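Long-range contact in Co-LOCKR: de novo designed protein switch (PDB 7JH5), which is a de novo designed helical-bundle protein switch, probably made for targeting cells by precise combinations of surface antigens: residues A[17-22]-A[278-283]. Numbering follows the deposited sequence. Where two conformers were deposited one is given.
Sequences LQRLNI and ASEKIS
Arg-19 and Glu-280 close a two-pronged salt bridge across two antiparallel helices. The guanidinium grips side-on: NE lies 2.6 Å from Glu-280 OE2 and NH2 3.3 Å from Glu-280 OE1, each carboxylate oxygen offering its syn lone pair. The two flat groups are 22° apart, nearly coplanar, which fits a paired bond, though both oxygens sit slightly out of the guanidinium plane. Arg-19 reaches out with its chain extended from CG to NE, whereas Glu-280 folds at chi2 (-64°) and brings its carboxylate across to the guanidinium edge. A glutamine in place of Glu-280 would probably cost the guanidinium its countercharge and one of its two bonds, leaving it freer to turn.

Beneath this bridge, Gln-18 bends at chi2 and turns its amide into the interface. In one of its two modelled conformers, hence tentatively, NE2 makes a weak, bent hydrogen bond (135°) to Ser-283 OG at 3.0 Å, while Gln-18 OE1 abuts Ser-279 CB at 3.1 Å. The hydroxyl of Ser-279 is instead bonded to the carbonyl of Ala-275 in its own helix. The methyl CD1 of Ile-22 comes within 4.3 Å of Ser-279 OG, a loose van der Waals contact.

The segment axes approach to 10.3 Å, packing the first and last helices of a six-helix chain through a polar interface, an exposed-side salt bridge over buried Gln-18 and serines. On helix 3-48, Leu-17 and Leu-20 pack on helix 52-96 and Asn-21 bonds to Gln-114 of helix 101-142; on helix 247-288, Ile-282 leans on helix 200-243.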
# COMPACT_ATOMS: atom_id res chain seq x y z
N LEU A 17 11.44 -11.07 -6.94
CA LEU A 17 10.94 -9.70 -6.79
C LEU A 17 9.45 -9.69 -6.50
O LEU A 17 8.99 -8.93 -5.63
CB LEU A 17 11.25 -8.90 -8.06
CG LEU A 17 12.67 -8.34 -8.18
CD1 LEU A 17 12.88 -7.65 -9.52
CD2 LEU A 17 12.95 -7.37 -7.04
N GLN A 18 8.66 -10.50 -7.21
CA GLN A 18 7.23 -10.54 -6.96
C GLN A 18 6.94 -11.02 -5.54
O GLN A 18 6.12 -10.43 -4.83
CB GLN A 18 6.54 -11.44 -8.00
CG GLN A 18 7.03 -12.88 -8.04
CD GLN A 18 6.15 -13.83 -7.26
OE1 GLN A 18 5.36 -13.41 -6.41
NE2 GLN A 18 6.27 -15.12 -7.55
N ARG A 19 7.62 -12.09 -5.11
CA ARG A 19 7.49 -12.53 -3.73
C ARG A 19 7.84 -11.41 -2.77
O ARG A 19 7.17 -11.21 -1.75
CB ARG A 19 8.38 -13.74 -3.47
CG ARG A 19 7.91 -15.02 -4.13
CD ARG A 19 8.95 -16.12 -3.95
NE ARG A 19 8.65 -17.31 -4.74
CZ ARG A 19 9.51 -18.30 -4.95
NH1 ARG A 19 10.73 -18.24 -4.42
NH2 ARG A 19 9.16 -19.34 -5.68
N LEU A 20 8.90 -10.66 -3.09
CA LEU A 20 9.29 -9.52 -2.26
C LEU A 20 8.18 -8.48 -2.21
O LEU A 20 7.90 -7.91 -1.14
CB LEU A 20 10.56 -8.88 -2.81
CG LEU A 20 11.08 -7.68 -2.02
CD1 LEU A 20 11.40 -8.11 -0.60
CD2 LEU A 20 12.29 -7.06 -2.69
N ASN A 21 7.54 -8.20 -3.34
CA ASN A 21 6.51 -7.17 -3.36
C ASN A 21 5.24 -7.63 -2.65
O ASN A 21 4.56 -6.81 -2.03
CB ASN A 21 6.23 -6.76 -4.80
CG ASN A 21 7.43 -6.12 -5.46
OD1 ASN A 21 8.24 -5.47 -4.80
ND2 ASN A 21 7.56 -6.30 -6.77
N ILE A 22 4.91 -8.92 -2.73
CA ILE A 22 3.80 -9.44 -1.95
C ILE A 22 4.04 -9.19 -0.46
O ILE A 22 3.17 -8.67 0.25
CB ILE A 22 3.59 -10.94 -2.23
CG1 ILE A 22 3.15 -11.19 -3.67
CG2 ILE A 22 2.60 -11.54 -1.23
CD1 ILE A 22 2.37 -10.08 -4.32
N ALA A 278 -1.68 -16.41 -7.32
CA ALA A 278 -1.64 -16.14 -8.75
C ALA A 278 -0.21 -15.88 -9.21
O ALA A 278 0.17 -16.27 -10.32
CB ALA A 278 -2.54 -14.94 -9.08
N SER A 279 0.59 -15.21 -8.37
CA SER A 279 1.97 -14.94 -8.73
C SER A 279 2.77 -16.22 -8.86
O SER A 279 3.44 -16.46 -9.88
CB SER A 279 2.61 -14.02 -7.69
OG SER A 279 1.99 -12.74 -7.71
N GLU A 280 2.73 -17.07 -7.83
CA GLU A 280 3.43 -18.35 -7.91
C GLU A 280 3.01 -19.14 -9.13
O GLU A 280 3.83 -19.86 -9.72
CB GLU A 280 3.17 -19.17 -6.64
CG GLU A 280 3.89 -18.67 -5.40
CD GLU A 280 5.40 -18.75 -5.52
OE1 GLU A 280 5.91 -19.71 -6.13
OE2 GLU A 280 6.08 -17.84 -4.99
N LYS A 281 1.74 -19.03 -9.54
CA LYS A 281 1.28 -19.74 -10.73
C LYS A 281 2.07 -19.32 -11.96
O LYS A 281 2.51 -20.15 -12.76
CB LYS A 281 -0.22 -19.50 -10.92
CG LYS A 281 -0.91 -20.49 -11.84
CD LYS A 281 -0.49 -20.31 -13.29
N ILE A 282 2.26 -18.01 -12.13
CA ILE A 282 2.98 -17.50 -13.30
C ILE A 282 4.44 -17.94 -13.26
O ILE A 282 4.98 -18.43 -14.26
CB ILE A 282 2.86 -15.97 -13.38
CG1 ILE A 282 1.42 -15.57 -13.70
CG2 ILE A 282 3.82 -15.41 -14.41
CD1 ILE A 282 1.09 -14.15 -13.31
N SER A 283 5.09 -17.76 -12.11
CA SER A 283 6.50 -18.12 -12.00
C SER A 283 6.74 -19.57 -12.42
O SER A 283 7.71 -19.87 -13.12
CB SER A 283 6.98 -17.90 -10.56
OG SER A 283 6.79 -16.55 -10.16